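Local coordinates for insecticidal crystal protein Cry35Ab1 (Bacillus thuringiensis, PDB 4JP0), which is one component of a binary toxin, with Cry34Ab1, active on western corn rootworm, whose larval midgut epithelium is probably the primary target, at residues W47-F50 against Q56-I59; I58-A63 against P182-N187; W70-D75 against S104-V109; W91-N96 against Y100-D105; A112-A117 against N130-W135. One frame throughout, in Å; residues are numbered along the deposited sequence.

Interaction 1: W47-F50 against Q56-I59; sequences WFLF and QYII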
# COMPACT_ATOMS: atom_id res chain seq x y z
N TRP A 47 -17.84 17.71 2.86
CA TRP A 47 -17.55 16.30 3.05
C TRP A 47 -16.63 15.78 1.93
O TRP A 47 -16.77 16.20 0.77
CB TRP A 47 -18.86 15.48 3.10
CG TRP A 47 -19.77 16.04 4.08
CD1 TRP A 47 -20.92 16.74 3.83
CD2 TRP A 47 -19.60 16.02 5.49
NE1 TRP A 47 -21.47 17.15 5.02
CE2 TRP A 47 -20.66 16.75 6.05
CE3 TRP A 47 -18.62 15.49 6.35
CZ2 TRP A 47 -20.79 16.95 7.44
CZ3 TRP A 47 -18.75 15.68 7.74
CH2 TRP A 47 -19.84 16.39 8.26
N PHE A 48 -15.69 14.92 2.29
CA PHE A 48 -14.78 14.32 1.30
C PHE A 48 -14.98 12.83 1.29
O PHE A 48 -14.96 12.18 2.36
CB PHE A 48 -13.32 14.66 1.63
CG PHE A 48 -12.39 14.53 0.47
CD1 PHE A 48 -12.02 15.66 -0.25
CD2 PHE A 48 -11.86 13.29 0.11
CE1 PHE A 48 -11.16 15.56 -1.33
CE2 PHE A 48 -11.00 13.18 -0.99
CZ PHE A 48 -10.65 14.32 -1.70
N LEU A 49 -15.23 12.28 0.11
CA LEU A 49 -15.45 10.85 -0.01
C LEU A 49 -14.14 10.16 -0.33
O LEU A 49 -13.44 10.57 -1.23
CB LEU A 49 -16.39 10.57 -1.17
CG LEU A 49 -17.79 11.15 -1.12
CD1 LEU A 49 -18.61 10.59 -2.29
CD2 LEU A 49 -18.42 10.81 0.22
N PHE A 50 -13.79 9.14 0.45
CA PHE A 50 -12.65 8.27 0.07
C PHE A 50 -13.17 6.88 -0.30
O PHE A 50 -14.05 6.34 0.38
CB PHE A 50 -11.67 8.14 1.21
CG PHE A 50 -10.86 9.41 1.47
CD1 PHE A 50 -11.06 10.15 2.61
CD2 PHE A 50 -9.92 9.84 0.56
CE1 PHE A 50 -10.30 11.28 2.87
CE2 PHE A 50 -9.17 10.99 0.81
CZ PHE A 50 -9.36 11.70 1.98
N GLN A 56 -17.37 0.71 -1.70
CA GLN A 56 -17.84 1.45 -0.52
C GLN A 56 -17.04 2.72 -0.33
O GLN A 56 -16.05 2.93 -1.03
CB GLN A 56 -17.76 0.60 0.73
CG GLN A 56 -18.81 -0.53 0.75
CD GLN A 56 -18.63 -1.42 1.98
OE1 GLN A 56 -17.64 -2.12 2.10
NE2 GLN A 56 -19.58 -1.39 2.86
N TYR A 57 -17.48 3.56 0.61
CA TYR A 57 -16.84 4.83 0.84
C TYR A 57 -16.72 5.15 2.31
O TYR A 57 -17.52 4.65 3.13
CB TYR A 57 -17.71 5.97 0.27
CG TYR A 57 -17.97 5.85 -1.19
CD1 TYR A 57 -19.08 5.17 -1.66
CD2 TYR A 57 -17.08 6.38 -2.11
CE1 TYR A 57 -19.34 5.05 -2.99
CE2 TYR A 57 -17.34 6.26 -3.46
CZ TYR A 57 -18.47 5.59 -3.90
OH TYR A 57 -18.74 5.45 -5.25
N ILE A 58 -15.77 6.04 2.62
CA ILE A 58 -15.65 6.64 3.95
C ILE A 58 -16.03 8.10 3.73
O ILE A 58 -15.55 8.74 2.79
CB ILE A 58 -14.20 6.58 4.47
CG1 ILE A 58 -13.74 5.13 4.62
CG2 ILE A 58 -14.11 7.32 5.80
CD1 ILE A 58 -14.62 4.31 5.62
N ILE A 59 -16.91 8.64 4.56
CA ILE A 59 -17.33 10.04 4.40
C ILE A 59 -16.62 10.88 5.49
O ILE A 59 -16.87 10.70 6.72
CB ILE A 59 -18.86 10.15 4.55
CG1 ILE A 59 -19.55 9.20 3.54
CG2 ILE A 59 -19.30 11.64 4.42
CD1 ILE A 59 -21.14 9.19 3.63
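The phenol ring of Tyr57 is met at a slant by two groups of the facing strand: Leu49 CB, 4.3 Å from Tyr57 CD2, and the carbonyl oxygen of Phe50. This ring and those of Trp47, Phe48 and Phe50 project from a beta hairpin of the ricin B-type beta-trefoil domain, strand 43-52 turning back into strand 56-61. Ile59 CG2 approaches the indole of Trp47, also obliquely, and Trp70 makes an edge-to-face pair with that indole. On the Phe50 ring, CD2 of Phe48 sits 3.5 Å above one face, offset toward the rim, while Tyr202 pairs with the same ring edge-to-face. Phe50 and Ile58 form an antiparallel hydrogen-bonded pair, with Phe50 N to Ile58 O 3.0 Å and close to straight (170°). Next to it, Leu49 and Ile59 make a non-hydrogen-bonded pair whose side chains lie side by side and point the same way, Leu49 CD2 resting 3.9 Å from Ile59 CG1. The other branch of Ile59, CG2, placed anti to the backbone N, lies 4.1 Å from Trp47 CB. Phe50 O receives Ile58 N at 2.8 Å and also a CA-H contact from Tyr57 CA at 3.2 Å.

Interaction 2: I58-A63 against P182-N187; sequences IITSYA and PCIMVN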
# COMPACT_ATOMS: atom_id res chain seq x y z
N ILE A 58 -15.77 6.04 2.62
CA ILE A 58 -15.65 6.64 3.95
C ILE A 58 -16.03 8.10 3.73
O ILE A 58 -15.55 8.74 2.79
CB ILE A 58 -14.20 6.58 4.47
CG1 ILE A 58 -13.74 5.13 4.62
CG2 ILE A 58 -14.11 7.32 5.80
CD1 ILE A 58 -14.62 4.31 5.62
N ILE A 59 -16.91 8.64 4.56
CA ILE A 59 -17.33 10.04 4.40
C ILE A 59 -16.62 10.88 5.49
O ILE A 59 -16.87 10.70 6.72
CB ILE A 59 -18.86 10.15 4.55
CG1 ILE A 59 -19.55 9.20 3.54
CG2 ILE A 59 -19.30 11.64 4.42
CD1 ILE A 59 -21.14 9.19 3.63
N THR A 60 -15.77 11.81 5.04
CA THR A 60 -14.85 12.50 5.93
C THR A 60 -15.18 13.95 6.08
O THR A 60 -15.44 14.63 5.09
CB THR A 60 -13.45 12.42 5.34
OG1 THR A 60 -13.11 11.04 5.12
CG2 THR A 60 -12.38 12.98 6.33
N SER A 61 -15.18 14.43 7.32
CA SER A 61 -15.43 15.86 7.55
C SER A 61 -14.23 16.62 6.94
O SER A 61 -13.06 16.43 7.35
CB SER A 61 -15.55 16.13 9.04
OG SER A 61 -16.02 17.44 9.25
N TYR A 62 -14.51 17.50 5.99
CA TYR A 62 -13.41 18.09 5.24
C TYR A 62 -12.75 19.23 5.98
O TYR A 62 -13.28 20.32 6.03
CB TYR A 62 -13.88 18.53 3.85
CG TYR A 62 -12.77 19.09 2.98
CD1 TYR A 62 -11.81 18.26 2.42
CD2 TYR A 62 -12.67 20.46 2.75
CE1 TYR A 62 -10.79 18.78 1.62
CE2 TYR A 62 -11.68 20.98 1.96
CZ TYR A 62 -10.73 20.16 1.42
OH TYR A 62 -9.75 20.68 0.59
N ALA A 63 -11.59 18.96 6.58
CA ALA A 63 -10.82 19.97 7.31
C ALA A 63 -11.66 20.60 8.42
O ALA A 63 -11.55 21.81 8.71
CB ALA A 63 -10.33 21.05 6.37
N PRO A 182 -5.78 7.16 0.69
CA PRO A 182 -6.51 8.20 1.43
C PRO A 182 -5.72 8.68 2.67
O PRO A 182 -5.24 7.87 3.47
CB PRO A 182 -7.75 7.47 1.88
CG PRO A 182 -8.05 6.51 0.71
CD PRO A 182 -6.62 6.01 0.38
N CYS A 183 -5.64 9.99 2.86
CA CYS A 183 -4.86 10.54 3.96
C CYS A 183 -5.38 10.08 5.32
O CYS A 183 -4.60 9.95 6.24
CB CYS A 183 -4.76 12.08 3.89
SG CYS A 183 -6.36 12.91 3.99
N ILE A 184 -6.69 9.79 5.41
CA ILE A 184 -7.25 9.31 6.66
C ILE A 184 -6.63 8.00 7.11
O ILE A 184 -6.68 7.68 8.30
CB ILE A 184 -8.81 9.21 6.60
CG1 ILE A 184 -9.23 8.34 5.41
CG2 ILE A 184 -9.42 10.63 6.49
CD1 ILE A 184 -10.73 7.91 5.46
N MET A 185 -6.08 7.24 6.17
CA MET A 185 -5.47 5.95 6.47
C MET A 185 -3.97 6.08 6.72
O MET A 185 -3.26 5.08 6.90
CB MET A 185 -5.68 4.99 5.30
CG MET A 185 -7.13 4.70 5.03
SD MET A 185 -7.35 3.82 3.49
CE MET A 185 -9.13 4.02 3.27
N VAL A 186 -3.47 7.31 6.71
CA VAL A 186 -2.06 7.57 6.91
C VAL A 186 -1.78 8.33 8.18
O VAL A 186 -2.35 9.39 8.38
CB VAL A 186 -1.48 8.37 5.74
CG1 VAL A 186 -0.04 8.83 6.05
CG2 VAL A 186 -1.55 7.54 4.46
N ASN A 187 -0.92 7.79 9.04
CA ASN A 187 -0.53 8.49 10.25
C ASN A 187 0.73 9.27 9.93
O ASN A 187 1.81 8.69 9.83
CB ASN A 187 -0.32 7.50 11.41
CG ASN A 187 0.38 8.12 12.60
OD1 ASN A 187 0.07 9.28 12.97
ND2 ASN A 187 1.26 7.51 13.27
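A 3-10 turn, residues 183-185, presents Ile184 to the face of strand 56-61 that carries Ile58 and Thr60. The isoleucine's two arms divide the work. Its CG1 lies between the backbone N and the carbonyl carbon (chi1 55°), which sends CD1 over Ile58 and leaves CG2 for Thr60. CD1 comes in across Ile58 at an oblique angle and reaches CG2 of that residue at 3.4 Å, tighter than ordinary van der Waals contact; Ile58 CB is 3.8 Å from the same methyl. Thr60 slides past Ile184 in the opposite direction, with methyl against methyl, Thr60 CG2 to Ile184 CG2 at 3.8 Å. The hydroxyl oxygen of Thr60, OG1, lies 3.9 Å from Ile184 CD1, so one branch of the isoleucine touches both strand residues.

This is a junction between two parts of the toxin: strand 56-61 belongs to the ricin B-type beta-trefoil, whereas the turn follows strand 174-182, an outermost strand of the long sheet in the toxin_10 portion. Two backbone bonds shape the turn, Met185 N to Pro182 O and Val186 N to Cys183 O, each 2.9 Å long. The contact itself is buried and made by van der Waals packing, mostly of methyl groups. Phe50 and Val69 pack against Thr60 from the neighbouring trefoil strands, Ile197 of helix 193-199 touches Thr60 as well, and Tyr82 lies against both Ile58 and Met185.

Interaction 3: W70-D75 against S104-V109; sequences WNVNND and SDNGKV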
# COMPACT_ATOMS: atom_id res chain seq x y z
N TRP A 70 -17.87 10.01 9.20
CA TRP A 70 -19.21 9.64 9.63
C TRP A 70 -19.17 8.27 10.31
O TRP A 70 -18.55 7.30 9.81
CB TRP A 70 -20.21 9.63 8.47
CG TRP A 70 -20.66 10.98 7.98
CD1 TRP A 70 -20.06 12.21 8.16
CD2 TRP A 70 -21.81 11.22 7.19
NE1 TRP A 70 -20.78 13.19 7.50
CE2 TRP A 70 -21.87 12.60 6.91
CE3 TRP A 70 -22.81 10.39 6.69
CZ2 TRP A 70 -22.89 13.17 6.16
CZ3 TRP A 70 -23.82 10.96 5.93
CH2 TRP A 70 -23.85 12.33 5.69
N ASN A 71 -19.89 8.18 11.42
CA ASN A 71 -19.80 7.04 12.27
C ASN A 71 -21.17 6.79 12.86
O ASN A 71 -21.80 7.71 13.34
CB ASN A 71 -18.80 7.38 13.38
CG ASN A 71 -18.64 6.29 14.42
OD1 ASN A 71 -17.81 5.38 14.25
ND2 ASN A 71 -19.37 6.42 15.55
N VAL A 72 -21.66 5.56 12.74
CA VAL A 72 -23.00 5.26 13.19
C VAL A 72 -23.01 4.65 14.57
O VAL A 72 -22.32 3.66 14.84
CB VAL A 72 -23.68 4.28 12.22
CG1 VAL A 72 -25.10 3.91 12.70
CG2 VAL A 72 -23.70 4.87 10.81
N ASN A 73 -23.81 5.24 15.45
CA ASN A 73 -24.00 4.67 16.79
C ASN A 73 -25.48 4.71 17.10
O ASN A 73 -26.07 5.77 17.09
CB ASN A 73 -23.31 5.51 17.83
CG ASN A 73 -21.82 5.41 17.78
OD1 ASN A 73 -21.11 6.44 17.78
ND2 ASN A 73 -21.30 4.17 17.81
N ASN A 74 -26.09 3.55 17.34
CA ASN A 74 -27.51 3.55 17.68
C ASN A 74 -28.38 4.41 16.76
O ASN A 74 -29.16 5.25 17.20
CB ASN A 74 -27.66 3.98 19.14
CG ASN A 74 -26.93 3.02 20.11
OD1 ASN A 74 -27.10 1.81 20.01
ND2 ASN A 74 -26.13 3.56 21.03
N ASP A 75 -28.19 4.21 15.46
CA ASP A 75 -28.99 4.87 14.41
C ASP A 75 -28.76 6.34 14.26
O ASP A 75 -29.46 6.98 13.48
CB ASP A 75 -30.49 4.62 14.61
CG ASP A 75 -30.82 3.15 14.66
OD1 ASP A 75 -30.29 2.35 13.88
OD2 ASP A 75 -31.68 2.77 15.61
N SER A 104 -25.73 2.63 5.19
CA SER A 104 -24.70 2.17 6.12
C SER A 104 -24.34 0.69 5.87
O SER A 104 -25.13 -0.09 5.30
CB SER A 104 -25.19 2.34 7.57
OG SER A 104 -24.33 1.65 8.49
N ASP A 105 -23.14 0.31 6.28
CA ASP A 105 -22.74 -1.09 6.29
C ASP A 105 -23.76 -1.97 7.01
O ASP A 105 -23.89 -3.15 6.69
CB ASP A 105 -21.41 -1.27 7.02
CG ASP A 105 -20.87 -2.66 6.84
OD1 ASP A 105 -20.91 -3.48 7.80
OD2 ASP A 105 -20.46 -3.02 5.73
N ASN A 106 -24.48 -1.41 7.98
CA ASN A 106 -25.47 -2.18 8.70
C ASN A 106 -26.79 -2.39 7.93
O ASN A 106 -27.72 -3.00 8.44
CB ASN A 106 -25.72 -1.60 10.10
CG ASN A 106 -26.54 -0.35 10.08
OD1 ASN A 106 -27.01 0.10 9.03
ND2 ASN A 106 -26.72 0.24 11.26
N GLY A 107 -26.84 -1.86 6.71
CA GLY A 107 -27.99 -2.04 5.85
C GLY A 107 -29.08 -0.97 5.93
O GLY A 107 -29.97 -0.92 5.05
N LYS A 108 -29.05 -0.15 6.97
CA LYS A 108 -30.03 0.94 7.09
C LYS A 108 -29.60 2.12 6.22
O LYS A 108 -28.44 2.18 5.80
CB LYS A 108 -30.18 1.39 8.54
CG LYS A 108 -30.64 0.20 9.43
CD LYS A 108 -31.01 0.60 10.86
CE LYS A 108 -30.80 -0.56 11.84
NZ LYS A 108 -31.32 -0.24 13.20
N VAL A 109 -30.51 3.07 6.00
CA VAL A 109 -30.20 4.16 5.08
C VAL A 109 -30.44 5.49 5.76
O VAL A 109 -31.27 5.61 6.66
CB VAL A 109 -31.02 4.06 3.75
CG1 VAL A 109 -30.78 2.71 3.00
CG2 VAL A 109 -32.56 4.26 4.01
O HOH W 1 -33.45 1.13 13.81
O HOH W 2 -28.16 2.23 12.57
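Lys108 sets CG anti to its carbonyl carbon (chi1 -59°) and then runs out extended, which brings NZ to the carboxylate of Asp75, a side chain turned by a matching first torsion (chi1 -56°). The result is a salt bridge, Lys108 NZ to Asp75 OD1 at 2.9 Å, made on the syn side of the oxygen and 18° out of the carboxylate plane. Two waters extend it. One accepts from Lys108 NZ and donates to Asp75 OD2 at 3.0 Å, closing a ring with the direct bond; the other accepts from Asn106 ND2 at 2.8 Å and lies so close to Asp75 OD1 (2.5 Å) that the length of this second bond is doubtful. Behind these polar groups Val72 packs against the turn, its CG2 4.0 Å from the hydroxyl oxygen Ser104 OG.

The partner loop is a type I beta turn from Ser104 to Gly107, stiffened by its own side chains. Ser104 OG accepts from Asn106 N at 3.1 Å, an ST turn, and Asn106 OD1 accepts from Lys108 N at 2.9 Å, an Asx turn, so the asparagine that holds the second water is itself held.

Within the beta-trefoil, the turn links strands 99-104 and 109-112 and faces the end of strand 69-73. Leu123 of strand 121-124 packs on Val72, Ser104, Asn106 and Lys108, and Trp91 of strand 91-96 lies against Val72 and Ser104.

Interaction 4: W91-N96 against Y100-D105; sequences WQIKAN and YVIQSD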
# COMPACT_ATOMS: atom_id res chain seq x y z
N TRP A 91 -19.82 3.16 4.00
CA TRP A 91 -21.06 3.54 3.34
C TRP A 91 -21.12 3.07 1.90
O TRP A 91 -20.08 2.87 1.26
CB TRP A 91 -21.20 5.09 3.34
CG TRP A 91 -21.14 5.63 4.74
CD1 TRP A 91 -20.03 5.96 5.45
CD2 TRP A 91 -22.25 5.84 5.61
NE1 TRP A 91 -20.38 6.37 6.71
CE2 TRP A 91 -21.74 6.31 6.83
CE3 TRP A 91 -23.63 5.68 5.46
CZ2 TRP A 91 -22.57 6.65 7.91
CZ3 TRP A 91 -24.46 6.01 6.53
CH2 TRP A 91 -23.92 6.47 7.74
N GLN A 92 -22.36 2.89 1.41
CA GLN A 92 -22.63 2.67 0.00
C GLN A 92 -23.43 3.87 -0.44
O GLN A 92 -24.25 4.36 0.33
CB GLN A 92 -23.46 1.40 -0.23
CG GLN A 92 -22.67 0.13 -0.06
CD GLN A 92 -23.53 -1.10 -0.22
OE1 GLN A 92 -23.59 -1.93 0.67
NE2 GLN A 92 -24.23 -1.21 -1.37
N ILE A 93 -23.16 4.38 -1.65
CA ILE A 93 -23.95 5.51 -2.17
C ILE A 93 -24.54 5.02 -3.47
O ILE A 93 -23.82 4.73 -4.42
CB ILE A 93 -23.04 6.72 -2.36
CG1 ILE A 93 -22.45 7.09 -1.00
CG2 ILE A 93 -23.80 7.90 -2.89
CD1 ILE A 93 -21.52 8.31 -1.10
N LYS A 94 -25.86 4.89 -3.50
CA LYS A 94 -26.55 4.19 -4.57
C LYS A 94 -27.39 5.17 -5.37
O LYS A 94 -28.26 5.80 -4.82
CB LYS A 94 -27.50 3.16 -3.92
CG LYS A 94 -26.87 2.28 -2.83
CD LYS A 94 -27.79 1.08 -2.40
CE LYS A 94 -29.08 1.58 -1.67
NZ LYS A 94 -30.11 0.47 -1.44
N ALA A 95 -27.11 5.28 -6.67
CA ALA A 95 -27.92 6.12 -7.54
C ALA A 95 -29.39 5.67 -7.53
O ALA A 95 -29.68 4.46 -7.63
CB ALA A 95 -27.39 6.07 -8.96
N ASN A 96 -30.30 6.63 -7.40
CA ASN A 96 -31.74 6.32 -7.39
C ASN A 96 -32.44 7.46 -8.09
O ASN A 96 -32.81 8.45 -7.47
CB ASN A 96 -32.27 6.16 -5.96
CG ASN A 96 -33.64 5.51 -5.90
OD1 ASN A 96 -33.96 4.61 -6.70
ND2 ASN A 96 -34.45 5.93 -4.94
N TYR A 100 -29.62 10.14 -4.57
CA TYR A 100 -28.90 8.98 -4.08
C TYR A 100 -29.44 8.49 -2.76
O TYR A 100 -29.91 9.27 -1.95
CB TYR A 100 -27.44 9.35 -3.79
CG TYR A 100 -26.59 9.70 -4.99
CD1 TYR A 100 -26.37 11.03 -5.34
CD2 TYR A 100 -25.98 8.72 -5.75
CE1 TYR A 100 -25.57 11.37 -6.41
CE2 TYR A 100 -25.18 9.06 -6.83
CZ TYR A 100 -24.98 10.38 -7.16
OH TYR A 100 -24.18 10.71 -8.25
N VAL A 101 -29.32 7.19 -2.54
CA VAL A 101 -29.63 6.59 -1.25
C VAL A 101 -28.28 6.34 -0.60
O VAL A 101 -27.34 5.84 -1.28
CB VAL A 101 -30.38 5.25 -1.41
CG1 VAL A 101 -30.48 4.48 -0.06
CG2 VAL A 101 -31.77 5.50 -2.02
N ILE A 102 -28.14 6.73 0.67
CA ILE A 102 -26.87 6.56 1.37
C ILE A 102 -27.09 5.49 2.39
O ILE A 102 -27.89 5.63 3.31
CB ILE A 102 -26.37 7.91 1.99
CG1 ILE A 102 -26.08 8.90 0.86
CG2 ILE A 102 -25.10 7.66 2.79
CD1 ILE A 102 -25.90 10.39 1.31
N GLN A 103 -26.40 4.37 2.21
CA GLN A 103 -26.67 3.21 3.04
C GLN A 103 -25.46 2.83 3.91
O GLN A 103 -24.32 2.72 3.44
CB GLN A 103 -27.02 2.05 2.13
CG GLN A 103 -27.30 0.71 2.85
CD GLN A 103 -27.77 -0.35 1.89
OE1 GLN A 103 -28.77 -0.17 1.20
NE2 GLN A 103 -27.04 -1.46 1.82
N SER A 104 -25.73 2.63 5.19
CA SER A 104 -24.70 2.17 6.12
C SER A 104 -24.34 0.69 5.87
O SER A 104 -25.13 -0.09 5.30
CB SER A 104 -25.19 2.34 7.57
OG SER A 104 -24.33 1.65 8.49
N ASP A 105 -23.14 0.31 6.28
CA ASP A 105 -22.74 -1.09 6.29
C ASP A 105 -23.76 -1.97 7.01
O ASP A 105 -23.89 -3.15 6.69
CB ASP A 105 -21.41 -1.27 7.02
CG ASP A 105 -20.87 -2.66 6.84
OD1 ASP A 105 -20.91 -3.48 7.80
OD2 ASP A 105 -20.46 -3.02 5.73
O HOH W 3 -25.48 -2.34 3.54
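Lys94 lies aslant over Val101 and Gln103 on one face of the hairpin. A bend at chi3 (-67°) folds its chain so that CE rests 3.6 Å from Val101 CG1 and NZ donates to Gln103 OE1 at 3.0 Å, tilted 27° from the plane of that carbonyl. The ammonium group also makes a salt bridge to Glu126, so NZ has two partners, one of them charged. On the same face Val101 CG2 packs 4.0 Å from Asn96 ND2, which donates to Gln134 OE1. Gln92 and Gln103 run side by side in the same direction, but their amide planes are 58° apart and no direct bond joins the two amides. A water instead donates to Ser104 O at 2.9 Å, with a weak bond to Gln92 OE1 and a contact to Gln103 NE2 that is doubtfully short.

The backbones form a beta hairpin of the ricin B-type beta-trefoil, strand 91-96 returning as strand 99-104. The hydrogen-bonded pairs are Gln92 with Gln103 and Lys94 with Val101, each closed by two N-H to O bonds.

The other face is largely apolar. The indole of Trp91, the tryptophan of a Gln-x-Trp motif, slants toward Ile102, its CE3 3.6 Å from Ile102 CG2, and its CZ3 reaches Ser104 CB at 3.9 Å. Farther along, the Tyr100 ring lies at an angle to Ile93, whose CG2 sits 3.7 Å from Tyr100 CD2. The carbonyl oxygen of Lys94 is at the edge of this phenol ring, near its plane.

Interaction 5: A112-A117 against N130-W135; sequences AGTGQA and NPNQQW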
# COMPACT_ATOMS: atom_id res chain seq x y z
N ALA A 112 -33.98 11.69 6.73
CA ALA A 112 -34.28 12.94 7.42
C ALA A 112 -35.55 12.81 8.23
O ALA A 112 -36.57 12.30 7.73
CB ALA A 112 -34.44 14.10 6.41
N GLY A 113 -35.49 13.27 9.47
CA GLY A 113 -36.68 13.33 10.35
C GLY A 113 -37.63 14.38 9.82
O GLY A 113 -37.22 15.28 9.08
N THR A 114 -38.91 14.26 10.20
CA THR A 114 -39.94 15.20 9.82
C THR A 114 -40.68 15.75 11.05
O THR A 114 -40.61 15.19 12.16
CB THR A 114 -40.98 14.50 8.92
OG1 THR A 114 -41.65 13.45 9.65
CG2 THR A 114 -40.29 13.79 7.79
N GLY A 115 -41.40 16.84 10.86
CA GLY A 115 -42.20 17.41 11.94
C GLY A 115 -41.35 17.87 13.09
O GLY A 115 -40.46 18.74 12.93
N GLN A 116 -41.62 17.30 14.26
CA GLN A 116 -40.89 17.68 15.46
C GLN A 116 -39.46 17.22 15.32
O GLN A 116 -38.58 17.68 16.05
CB GLN A 116 -41.49 17.08 16.72
CG GLN A 116 -42.83 17.67 17.15
CD GLN A 116 -42.76 19.16 17.50
OE1 GLN A 116 -42.18 19.54 18.52
NE2 GLN A 116 -43.33 20.00 16.63
N ALA A 117 -39.20 16.29 14.41
CA ALA A 117 -37.83 15.85 14.18
C ALA A 117 -37.19 16.48 12.92
O ALA A 117 -36.16 15.99 12.40
CB ALA A 117 -37.77 14.34 14.10
N ASN A 130 -39.47 7.03 -0.31
CA ASN A 130 -39.49 7.95 0.76
C ASN A 130 -38.54 9.02 0.31
O ASN A 130 -37.40 8.77 0.21
CB ASN A 130 -39.03 7.27 2.02
CG ASN A 130 -39.08 8.15 3.19
OD1 ASN A 130 -39.19 9.33 3.09
ND2 ASN A 130 -38.99 7.55 4.34
N PRO A 131 -39.09 10.17 -0.05
CA PRO A 131 -38.26 11.29 -0.50
C PRO A 131 -37.30 11.72 0.61
O PRO A 131 -36.27 12.33 0.28
CB PRO A 131 -39.30 12.38 -0.80
CG PRO A 131 -40.47 11.99 0.03
CD PRO A 131 -40.53 10.48 -0.08
N ASN A 132 -37.62 11.42 1.88
CA ASN A 132 -36.74 11.74 2.99
C ASN A 132 -35.49 10.83 3.08
O ASN A 132 -34.56 11.10 3.86
CB ASN A 132 -37.52 11.73 4.31
CG ASN A 132 -38.42 12.98 4.44
OD1 ASN A 132 -37.93 14.08 4.71
ND2 ASN A 132 -39.71 12.82 4.19
N GLN A 133 -35.43 9.82 2.24
CA GLN A 133 -34.29 8.94 2.17
C GLN A 133 -33.50 9.20 0.87
O GLN A 133 -32.62 8.43 0.52
CB GLN A 133 -34.79 7.48 2.24
CG GLN A 133 -35.34 7.16 3.66
CD GLN A 133 -35.79 5.73 3.80
OE1 GLN A 133 -36.09 5.08 2.81
NE2 GLN A 133 -35.78 5.21 5.03
N GLN A 134 -33.78 10.32 0.20
CA GLN A 134 -33.05 10.64 -1.02
C GLN A 134 -32.15 11.87 -0.78
O GLN A 134 -32.58 12.84 -0.15
CB GLN A 134 -33.98 10.91 -2.20
CG GLN A 134 -35.18 9.95 -2.37
CD GLN A 134 -34.74 8.52 -2.50
OE1 GLN A 134 -33.88 8.22 -3.32
NE2 GLN A 134 -35.36 7.62 -1.71
N TRP A 135 -30.95 11.85 -1.35
CA TRP A 135 -29.91 12.84 -1.06
C TRP A 135 -29.21 13.29 -2.32
O TRP A 135 -29.01 12.51 -3.25
CB TRP A 135 -28.87 12.22 -0.10
CG TRP A 135 -29.50 11.74 1.18
CD1 TRP A 135 -30.08 10.55 1.40
CD2 TRP A 135 -29.74 12.53 2.34
NE1 TRP A 135 -30.65 10.51 2.65
CE2 TRP A 135 -30.45 11.72 3.26
CE3 TRP A 135 -29.36 13.82 2.73
CZ2 TRP A 135 -30.82 12.17 4.53
CZ3 TRP A 135 -29.72 14.27 4.01
CH2 TRP A 135 -30.45 13.44 4.90
O HOH W 4 -37.79 16.12 6.46
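Ala112 and Asn132 bury most of the surface in this contact and are joined by a backbone bond, Ala112 N to Asn132 O at 3.0 Å, nearly straight at the hydrogen (171°) but with the donor tilted 30° from the carbonyl plane. Asn132 O takes a second donor, ND2 of Asn12. The side chain of Asn132 packs on Ala112, its CB 3.6 Å from Ala112 O and its OD1 3.9 Å from Ala112 CB. The Thr114 and Asn132 side chains cross at about a right angle, Thr114 CG2 lying 3.8 Å from Asn132 ND2. A water bridges the two segments: it donates to Asn132 OD1 at 2.7 Å and to Gly113 O at 2.8 Å.

Asn132 is held from within its own segment. Asn130 OD1 accepts from Asn132 N at 2.9 Å, an Asx turn, with the donor above the carbonyl plane rather than on a lone pair. Asn130 O in turn accepts from Gln133 N and Gln134 NE2, which reach it from opposite faces of its plane.

Residues 133-135 read Gln-Gln-Trp, the Gln-x-Trp signature of ricin-type beta-trefoils. The Trp135 indole meets Ala112 obliquely, CH2 4.3 Å from Ala112 CB, and its NE1 donates to Leu110 O. The ring is packed among strands 6-12, 99-104 and 121-124 through Ile10, Ile102 and Ile121, just where strand 135-142 begins, while the loop 112-117 leads from strand 109-112 to strand 121-124.

In the fold
Interactions 1 and 2 are the buried contacts. Both use strand 56-61, and Ile58 takes part in each: one pairs the strand's backbone within the trefoil, the other packs side chains of one of its faces on the toxin_10 body, without a hydrogen bond between the segments. Interactions 3, 4 and 5 lie farther out and are partly exposed, and there waters, amides and a salt bridge join the apolar packing. Interaction 4, like interaction 1, is a hairpin, and Tyr57 N to Trp91 O links the two. Interactions 3 and 4 share Ser104, where strand 99-104 runs into the turn. Interaction 5, the most peripheral, reaches interaction 4 through Tyr100 N to Trp135 O.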